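Local coordinates for aldolase (Escherichia coli, PDB 6VOP), which is a putative aldolase of the class II aldolase and adducin N-terminal domain family, in the AraD-like clan, whose own role is not established, at residues Ser20-Arg25 against Asn180-Glu185; Thr105-Leu110 against Ser116-Pro121; Leu135-Arg140 against Ala147-Glu152. The protein carries 2 engineered substitutions. One frame throughout, in Å; residues are numbered along the deposited sequence.

Interaction 1 of 3, residues Ser20-Arg25 against Asn180-Glu185; sequences SSFFQR and NMEELE
Arg25 and Glu182 meet in a salt bridge that joins Arg25, just past the end of helix 7-24, to Glu182 on helix 174-194. The stronger of its two bonds runs from Arg25 NH1 to Glu182 OE2 (2.8 Å) and is nearly straight, with an N-H...O angle of 165°. A weak second one joins Arg25 NH2 to Glu182 OE1 at 3.2 Å. The two flat groups are not coplanar: their planes stand 72° apart, and although OE2 lies in the guanidinium plane, NH1 reaches it from above the carboxylate plane. Glu182 OE2 also accepts a hydrogen bond from the backbone N of Gly30 of the second subunit, so the pair is built into the assembly. Arginine suits its place because three nitrogens share the work. While the two terminal ones hold the carboxylate, a bend at chi3 (-60°) turns NE back to Ser21 O at 3.2 Å. That carbonyl oxygen also takes the backbone N of Arg25 on its other face, which ties the guanidinium to the last helical turn. Beside the polar pair is Phe22, whose CE1 approaches Glu182 CG at 3.8 Å. The methylene sits at the ring edge, so the long glutamate offers aliphatic carbon to the phenylalanine and charge to the arginine. The ring also packs on Val97 and Leu99 of strand 95-99 and meets Tyr27 edge-to-face. A salt bridge with a buried glutamate, beside an aromatic side chain, thus joins two helices that both pack on the central mixed sheet, the layered alpha/beta architecture of the AraD-like fold.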
loop_
_atom_site.group_PDB
_atom_site.type_symbol
_atom_site.label_atom_id
_atom_site.label_comp_id
_atom_site.label_asym_id
_atom_site.label_seq_id
_atom_site.Cartn_x
_atom_site.Cartn_y
_atom_site.Cartn_z
ATOM N N SER A 20 11.732 8.706 5.970
ATOM C CA SER A 20 10.389 8.443 6.473
ATOM C C SER A 20 9.423 8.157 5.329
ATOM O O SER A 20 8.565 7.273 5.436
ATOM C CB SER A 20 9.911 9.630 7.308
ATOM O OG SER A 20 8.540 9.511 7.631
ATOM N N SER A 21 9.555 8.886 4.221
ATOM C CA SER A 21 8.700 8.648 3.062
ATOM C C SER A 21 8.848 7.222 2.544
ATOM O O SER A 21 7.850 6.556 2.251
ATOM C CB SER A 21 9.028 9.661 1.965
ATOM O OG SER A 21 8.122 9.548 0.887
ATOM N N PHE A 22 10.088 6.741 2.422
ATOM C CA PHE A 22 10.308 5.364 1.992
ATOM C C PHE A 22 9.663 4.375 2.955
ATOM O O PHE A 22 9.115 3.350 2.533
ATOM C CB PHE A 22 11.805 5.086 1.873
ATOM C CG PHE A 22 12.419 5.602 0.607
ATOM C CD1 PHE A 22 11.741 5.510 -0.598
ATOM C CD2 PHE A 22 13.678 6.178 0.622
ATOM C CE1 PHE A 22 12.308 5.987 -1.766
ATOM C CE2 PHE A 22 14.250 6.655 -0.539
ATOM C CZ PHE A 22 13.564 6.561 -1.735
ATOM N N PHE A 23 9.713 4.671 4.254
ATOM C CA PHE A 23 9.202 3.737 5.250
ATOM C C PHE A 23 7.678 3.686 5.236
ATOM O O PHE A 23 7.091 2.597 5.269
ATOM C CB PHE A 23 9.726 4.127 6.632
ATOM C CG PHE A 23 9.274 3.216 7.741
ATOM C CD1 PHE A 23 9.957 2.044 8.017
ATOM C CD2 PHE A 23 8.178 3.545 8.521
ATOM C CE1 PHE A 23 9.546 1.211 9.041
ATOM C CE2 PHE A 23 7.767 2.718 9.543
ATOM C CZ PHE A 23 8.451 1.552 9.805
ATOM N N GLN A 24 7.020 4.850 5.178
ATOM C CA GLN A 24 5.560 4.877 5.238
ATOM C C GLN A 24 4.926 4.317 3.969
ATOM O O GLN A 24 3.790 3.833 4.011
ATOM C CB GLN A 24 5.060 6.301 5.497
ATOM C CG GLN A 24 5.725 6.996 6.681
ATOM C CD GLN A 24 5.327 8.460 6.809
ATOM O OE1 GLN A 24 4.376 8.799 7.516
ATOM N NE2 GLN A 24 6.055 9.335 6.122
ATOM N N ARG A 25 5.632 4.364 2.843
ATOM C CA ARG A 25 5.086 3.914 1.571
ATOM C C ARG A 25 5.494 2.488 1.224
ATOM O O ARG A 25 5.193 2.020 0.121
ATOM C CB ARG A 25 5.502 4.871 0.452
ATOM C CG ARG A 25 4.943 6.278 0.610
ATOM C CD ARG A 25 5.361 7.154 -0.554
ATOM N NE ARG A 25 6.813 7.260 -0.646
ATOM C CZ ARG A 25 7.483 7.372 -1.788
ATOM N NH1 ARG A 25 6.831 7.392 -2.942
ATOM N NH2 ARG A 25 8.805 7.465 -1.774
ATOM N N ASN A 180 15.166 7.940 -8.692
ATOM C CA ASN A 180 15.668 6.839 -9.508
ATOM C C ASN A 180 15.342 5.492 -8.874
ATOM O O ASN A 180 14.921 4.557 -9.565
ATOM C CB ASN A 180 17.175 6.983 -9.712
ATOM C CG ASN A 180 17.530 8.114 -10.645
ATOM O OD1 ASN A 180 16.673 8.640 -11.356
ATOM N ND2 ASN A 180 18.802 8.498 -10.653
ATOM N N MET A 181 15.538 5.373 -7.559
ATOM C CA MET A 181 15.164 4.146 -6.867
ATOM C C MET A 181 13.679 3.856 -7.041
ATOM O O MET A 181 13.283 2.702 -7.246
ATOM C CB MET A 181 15.524 4.249 -5.386
ATOM C CG MET A 181 14.834 3.227 -4.495
ATOM S SD MET A 181 15.459 1.553 -4.726
ATOM C CE MET A 181 17.053 1.679 -3.916
ATOM N N GLU A 182 12.843 4.893 -6.986
ATOM C CA GLU A 182 11.405 4.685 -7.092
ATOM C C GLU A 182 11.003 4.209 -8.484
ATOM O O GLU A 182 10.080 3.396 -8.611
ATOM C CB GLU A 182 10.665 5.969 -6.717
ATOM C CG GLU A 182 10.652 6.243 -5.217
ATOM C CD GLU A 182 9.884 7.500 -4.851
ATOM O OE1 GLU A 182 10.504 8.446 -4.318
ATOM O OE2 GLU A 182 8.659 7.540 -5.095
ATOM N N GLU A 183 11.681 4.682 -9.533
ATOM C CA GLU A 183 11.352 4.235 -10.884
ATOM C C GLU A 183 11.908 2.846 -11.179
ATOM O O GLU A 183 11.328 2.108 -11.985
ATOM C CB GLU A 183 11.864 5.240 -11.919
ATOM C CG GLU A 183 11.261 5.064 -13.309
ATOM C CD GLU A 183 9.865 5.652 -13.425
ATOM O OE1 GLU A 183 8.955 4.939 -13.899
ATOM O OE2 GLU A 183 9.677 6.827 -13.042
ATOM N N LEU A 184 13.021 2.472 -10.546
ATOM C CA LEU A 184 13.540 1.117 -10.708
ATOM C C LEU A 184 12.619 0.100 -10.046
ATOM O O LEU A 184 12.239 -0.903 -10.660
ATOM C CB LEU A 184 14.954 1.022 -10.136
ATOM C CG LEU A 184 15.516 -0.391 -9.971
ATOM C CD1 LEU A 184 15.627 -1.090 -11.317
ATOM C CD2 LEU A 184 16.864 -0.349 -9.273
ATOM N N GLU A 185 12.250 0.347 -8.785
ATOM C CA GLU A 185 11.320 -0.536 -8.089
ATOM C C GLU A 185 9.980 -0.597 -8.808
ATOM O O GLU A 185 9.334 -1.653 -8.853
ATOM C CB GLU A 185 11.137 -0.064 -6.646
ATOM C CG GLU A 185 9.915 -0.628 -5.943
ATOM C CD GLU A 185 10.119 -2.051 -5.455
ATOM O OE1 GLU A 185 11.205 -2.618 -5.697
ATOM O OE2 GLU A 185 9.195 -2.597 -4.818
#

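Interaction 2 of 3, residues Thr105-Leu110 against Ser116-Pro121; sequences TALSCL and SNVIRP
Leu107 supplies the apolar contact from its side, reaching Val118 and Ile119 with a single methyl. Its CD2 lies 3.6 Å from Ile119 CG2, the shortest approach between the segments, and 4.2 Å from Val118 CG2. The leucine and isoleucine side chains cross at about a right angle. Ile119 has CG1 between its backbone N and carbonyl carbon (chi1 67°), and this rotamer leaves the CG2 branch to meet the leucine. Branched aliphatic residues suit a place where no hydrogen bond crosses between the segments and all three touching residues are buried. Leu161 of strand 159-162 touches both Leu107 and Val118, while Phe192 and Ile191 of helix 174-194 pack on Leu107 and Ile119 respectively. In the fold, the contact brings the loop leading to helix 125-129 back against the end of helix 102-107, between the sheet and the long helix 174-194. Within the first segment, Ser108 OG donates to Thr105 O at 2.6 Å, a short serine side chain folding back on the preceding turn. Ser108 also lies within a type I beta turn from Leu107 to Leu110, in which Leu110 N bonds Leu107 O at 3.2 Å.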
loop_
_atom_site.group_PDB
_atom_site.type_symbol
_atom_site.label_atom_id
_atom_site.label_comp_id
_atom_site.label_asym_id
_atom_site.label_seq_id
_atom_site.Cartn_x
_atom_site.Cartn_y
_atom_site.Cartn_z
ATOM N N THR A 105 13.935 -6.567 -4.911
ATOM C CA THR A 105 14.525 -7.718 -4.238
ATOM C C THR A 105 13.994 -9.019 -4.823
ATOM O O THR A 105 14.734 -10.005 -4.938
ATOM C CB THR A 105 14.249 -7.658 -2.735
ATOM O OG1 THR A 105 14.583 -6.358 -2.231
ATOM C CG2 THR A 105 15.077 -8.705 -2.003
ATOM N N ALA A 106 12.714 -9.044 -5.203
ATOM C CA ALA A 106 12.158 -10.233 -5.839
ATOM C C ALA A 106 12.853 -10.517 -7.165
ATOM O O ALA A 106 13.270 -11.652 -7.431
ATOM C CB ALA A 106 10.651 -10.068 -6.042
ATOM N N LEU A 107 12.993 -9.492 -8.009
ATOM C CA LEU A 107 13.671 -9.674 -9.288
ATOM C C LEU A 107 15.083 -10.210 -9.093
ATOM O O LEU A 107 15.527 -11.089 -9.840
ATOM C CB LEU A 107 13.697 -8.354 -10.061
ATOM C CG LEU A 107 14.326 -8.377 -11.459
ATOM C CD1 LEU A 107 13.393 -9.013 -12.482
ATOM C CD2 LEU A 107 14.719 -6.971 -11.891
ATOM N N SER A 108 15.792 -9.718 -8.074
ATOM C CA SER A 108 17.176 -10.115 -7.836
ATOM C C SER A 108 17.326 -11.574 -7.417
ATOM O O SER A 108 18.460 -12.057 -7.338
ATOM C CB SER A 108 17.802 -9.213 -6.771
ATOM O OG SER A 108 17.218 -9.438 -5.499
ATOM N N CYS A 109 16.229 -12.279 -7.143
ATOM C CA CYS A 109 16.272 -13.677 -6.734
ATOM C C CYS A 109 15.994 -14.635 -7.884
ATOM O O CYS A 109 15.788 -15.830 -7.645
ATOM C CB CYS A 109 15.268 -13.937 -5.610
ATOM S SG CYS A 109 15.529 -12.988 -4.108
ATOM N N LEU A 110 15.973 -14.143 -9.118
ATOM C CA LEU A 110 15.602 -14.961 -10.261
ATOM C C LEU A 110 16.837 -15.567 -10.916
ATOM O O LEU A 110 17.883 -14.919 -11.021
ATOM C CB LEU A 110 14.822 -14.131 -11.280
ATOM C CG LEU A 110 13.436 -13.658 -10.838
ATOM C CD1 LEU A 110 12.813 -12.764 -11.896
ATOM C CD2 LEU A 110 12.538 -14.849 -10.544
ATOM N N SER A 116 24.364 -7.745 -17.099
ATOM C CA SER A 116 24.680 -6.467 -17.720
ATOM C C SER A 116 23.527 -5.478 -17.622
ATOM O O SER A 116 23.766 -4.266 -17.541
ATOM C CB SER A 116 25.052 -6.683 -19.187
ATOM O OG SER A 116 26.448 -6.862 -19.330
ATOM N N ASN A 117 22.291 -5.974 -17.626
ATOM C CA ASN A 117 21.106 -5.129 -17.498
ATOM C C ASN A 117 19.944 -6.043 -17.131
ATOM O O ASN A 117 19.493 -6.832 -17.968
ATOM C CB ASN A 117 20.835 -4.372 -18.793
ATOM C CG ASN A 117 19.628 -3.467 -18.698
ATOM O OD1 ASN A 117 19.549 -2.604 -17.825
ATOM N ND2 ASN A 117 18.682 -3.650 -19.611
ATOM N N VAL A 118 19.462 -5.940 -15.887
ATOM C CA VAL A 118 18.539 -6.945 -15.360
ATOM C C VAL A 118 17.110 -6.787 -15.856
ATOM O O VAL A 118 16.315 -7.725 -15.713
ATOM C CB VAL A 118 18.529 -6.946 -13.818
ATOM C CG1 VAL A 118 19.755 -7.672 -13.277
ATOM C CG2 VAL A 118 18.453 -5.529 -13.274
ATOM N N ILE A 119 16.755 -5.642 -16.440
ATOM C CA ILE A 119 15.404 -5.405 -16.936
ATOM C C ILE A 119 15.466 -5.073 -18.422
ATOM O O ILE A 119 16.333 -4.314 -18.866
ATOM C CB ILE A 119 14.680 -4.289 -16.143
ATOM C CG1 ILE A 119 15.315 -2.913 -16.365
ATOM C CG2 ILE A 119 14.664 -4.607 -14.657
ATOM C CD1 ILE A 119 14.575 -2.053 -17.376
ATOM N N ARG A 120 14.552 -5.661 -19.192
ATOM C CA ARG A 120 14.391 -5.293 -20.594
ATOM C C ARG A 120 13.340 -4.196 -20.694
ATOM O O ARG A 120 12.203 -4.403 -20.249
ATOM C CB ARG A 120 13.979 -6.492 -21.429
ATOM C CG ARG A 120 13.916 -6.210 -22.917
ATOM C CD ARG A 120 13.377 -7.403 -23.684
ATOM N NE ARG A 120 13.323 -7.145 -25.119
ATOM C CZ ARG A 120 12.743 -7.951 -26.002
ATOM N NH1 ARG A 120 12.164 -9.073 -25.596
ATOM N NH2 ARG A 120 12.740 -7.636 -27.291
ATOM N N PRO A 121 13.663 -3.030 -21.253
ATOM C CA PRO A 121 12.770 -1.870 -21.116
ATOM C C PRO A 121 11.481 -2.023 -21.914
ATOM O O PRO A 121 11.500 -2.323 -23.109
ATOM C CB PRO A 121 13.618 -0.706 -21.640
ATOM C CG PRO A 121 14.637 -1.337 -22.514
ATOM C CD PRO A 121 14.927 -2.684 -21.924
#

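Interaction 3 of 3, residues Leu135-Arg140 against Ala147-Glu152; sequences LVPYYR and AQDLAE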
loop_
_atom_site.group_PDB
_atom_site.type_symbol
_atom_site.label_atom_id
_atom_site.label_comp_id
_atom_site.label_asym_id
_atom_site.label_seq_id
_atom_site.Cartn_x
_atom_site.Cartn_y
_atom_site.Cartn_z
ATOM N N LEU A 135 23.984 -6.562 -12.554
ATOM C CA LEU A 135 23.742 -7.452 -11.428
ATOM C C LEU A 135 25.035 -7.675 -10.657
ATOM O O LEU A 135 26.062 -8.025 -11.247
ATOM C CB LEU A 135 23.179 -8.787 -11.915
ATOM C CG LEU A 135 22.968 -9.896 -10.891
ATOM C CD1 LEU A 135 21.728 -9.620 -10.057
ATOM C CD2 LEU A 135 22.860 -11.236 -11.596
ATOM N N VAL A 136 24.979 -7.471 -9.346
ATOM C CA VAL A 136 26.107 -7.740 -8.457
ATOM C C VAL A 136 25.910 -9.139 -7.885
ATOM O O VAL A 136 24.786 -9.490 -7.498
ATOM C CB VAL A 136 26.212 -6.672 -7.355
ATOM C CG1 VAL A 136 27.444 -6.892 -6.492
ATOM C CG2 VAL A 136 26.241 -5.283 -7.972
ATOM N N PRO A 137 26.950 -9.974 -7.832
ATOM C CA PRO A 137 26.769 -11.347 -7.344
ATOM C C PRO A 137 26.325 -11.377 -5.889
ATOM O O PRO A 137 26.458 -10.401 -5.147
ATOM C CB PRO A 137 28.161 -11.972 -7.510
ATOM C CG PRO A 137 28.865 -11.100 -8.492
ATOM C CD PRO A 137 28.325 -9.724 -8.294
ATOM N N TYR A 138 25.781 -12.523 -5.483
ATOM C CA TYR A 138 25.381 -12.699 -4.094
ATOM C C TYR A 138 26.593 -13.020 -3.232
ATOM O O TYR A 138 27.376 -13.922 -3.551
ATOM C CB TYR A 138 24.339 -13.808 -3.939
ATOM C CG TYR A 138 24.173 -14.211 -2.488
ATOM C CD1 TYR A 138 23.510 -13.381 -1.589
ATOM C CD2 TYR A 138 24.712 -15.396 -2.006
ATOM C CE1 TYR A 138 23.372 -13.727 -0.258
ATOM C CE2 TYR A 138 24.580 -15.752 -0.676
ATOM C CZ TYR A 138 23.908 -14.915 0.193
ATOM O OH TYR A 138 23.773 -15.266 1.516
ATOM N N TYR A 139 26.738 -12.284 -2.135
ATOM C CA TYR A 139 27.732 -12.550 -1.108
ATOM C C TYR A 139 27.061 -12.431 0.251
ATOM O O TYR A 139 25.934 -11.942 0.371
ATOM C CB TYR A 139 28.919 -11.581 -1.200
ATOM C CG TYR A 139 29.654 -11.612 -2.519
ATOM C CD1 TYR A 139 30.551 -12.631 -2.812
ATOM C CD2 TYR A 139 29.458 -10.618 -3.470
ATOM C CE1 TYR A 139 31.231 -12.662 -4.015
ATOM C CE2 TYR A 139 30.132 -10.641 -4.677
ATOM C CZ TYR A 139 31.017 -11.665 -4.945
ATOM O OH TYR A 139 31.691 -11.694 -6.144
ATOM N N ARG A 140 27.760 -12.890 1.282
ATOM C CA ARG A 140 27.280 -12.678 2.637
ATOM C C ARG A 140 27.214 -11.179 2.923
ATOM O O ARG A 140 28.125 -10.436 2.540
ATOM C CB ARG A 140 28.199 -13.368 3.647
ATOM C CG ARG A 140 27.548 -13.640 4.988
ATOM C CD ARG A 140 28.479 -13.291 6.138
ATOM N NE ARG A 140 27.929 -13.710 7.424
ATOM C CZ ARG A 140 27.002 -13.035 8.098
ATOM N NH1 ARG A 140 26.517 -11.902 7.610
ATOM N NH2 ARG A 140 26.559 -13.495 9.261
ATOM N N ALA A 147 31.560 -4.505 -2.055
ATOM C CA ALA A 147 32.090 -3.170 -2.308
ATOM C C ALA A 147 33.082 -3.176 -3.463
ATOM O O ALA A 147 33.130 -2.223 -4.249
ATOM C CB ALA A 147 32.744 -2.618 -1.041
ATOM N N GLN A 148 33.884 -4.239 -3.578
ATOM C CA GLN A 148 34.870 -4.308 -4.654
ATOM C C GLN A 148 34.196 -4.403 -6.018
ATOM O O GLN A 148 34.661 -3.795 -6.988
ATOM C CB GLN A 148 35.807 -5.497 -4.436
ATOM C CG GLN A 148 36.645 -5.405 -3.175
ATOM C CD GLN A 148 37.281 -6.731 -2.801
ATOM O OE1 GLN A 148 37.150 -7.721 -3.522
ATOM N NE2 GLN A 148 37.971 -6.757 -1.666
ATOM N N ASP A 149 33.103 -5.163 -6.111
ATOM C CA ASP A 149 32.386 -5.266 -7.377
ATOM C C ASP A 149 31.702 -3.954 -7.729
ATOM O O ASP A 149 31.731 -3.522 -8.888
ATOM C CB ASP A 149 31.366 -6.402 -7.312
ATOM C CG ASP A 149 32.018 -7.765 -7.222
ATOM O OD1 ASP A 149 33.247 -7.854 -7.426
ATOM O OD2 ASP A 149 31.302 -8.748 -6.941
ATOM N N LEU A 150 31.081 -3.303 -6.741
ATOM C CA LEU A 150 30.414 -2.031 -6.998
ATOM C C LEU A 150 31.404 -0.958 -7.424
ATOM O O LEU A 150 31.049 -0.058 -8.193
ATOM C CB LEU A 150 29.640 -1.581 -5.758
ATOM C CG LEU A 150 28.287 -2.262 -5.538
ATOM C CD1 LEU A 150 27.685 -1.841 -4.214
ATOM C CD2 LEU A 150 27.338 -1.943 -6.681
ATOM N N ALA A 151 32.648 -1.038 -6.947
ATOM C CA ALA A 151 33.661 -0.083 -7.384
ATOM C C ALA A 151 34.033 -0.292 -8.846
ATOM O O ALA A 151 34.431 0.663 -9.523
ATOM C CB ALA A 151 34.904 -0.185 -6.498
ATOM N N GLU A 152 33.911 -1.523 -9.351
ATOM C CA GLU A 152 34.246 -1.776 -10.750
ATOM C C GLU A 152 33.185 -1.205 -11.682
ATOM O O GLU A 152 33.506 -0.721 -12.773
ATOM C CB GLU A 152 34.416 -3.276 -10.991
ATOM C CG GLU A 152 35.468 -3.943 -10.119
ATOM C CD GLU A 152 36.860 -3.889 -10.723
ATOM O OE1 GLU A 152 37.053 -3.169 -11.726
ATOM O OE2 GLU A 152 37.762 -4.573 -10.192
#
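Val136 holds CG1 anti to its own backbone nitrogen (chi1 -176°), an orientation that spreads its two methyls over neighbouring residues of helix 144-153: CG1 faces Asp149 CB at 4.0 Å and CG2 meets Leu150 CD2 at 3.7 Å. Leu150, with CG anti to its carbonyl carbon (chi1 -79°), brings that methyl in across the valine at about a right angle. A beta-branched residue suits the strand, and leucine suits the buried flank of the helix, where Phe160 of strand 159-162 touches both. Asp149 lies nearer the solvent and turns its carboxylate to the chain beyond the strand. Its OD2 lies 3.4 Å from the ring carbon Pro137 CD and 3.1 Å from Tyr139 OH. The carboxylate oxygen comes in at the edge of the tyrosine ring, close to the ring plane, with the two flat groups inclined at 53°. Apolar side chains thus pair on the buried side and polar groups gather toward the surface, as expected where an amphipathic helix covers a sheet edge; here strand 135-136, helix 144-153 and strand 159-162 form a beta-alpha-beta unit with its two strands parallel.

From the N terminus, the chain leaves helix 7-24 and passes through all the strands of the sheet before helix 174-194 returns to it, so interaction 1 closes a long loop. Interactions 2 and 3 are both nested inside that loop and lie in series. Interaction 2 closes a short excursion after helix 102-107; interaction 3 closes another between edge strand 135-136 and helix 144-153. These two touch where Val118 CG1 packs on Leu135 CB at 3.8 Å, whereas interactions 1 and 3 lie on opposite sides of the chain's centre, their centres about 22 Å apart. Together they tie helices 7-24 and 174-194, the connecting loops and the far sheet edge into one domain.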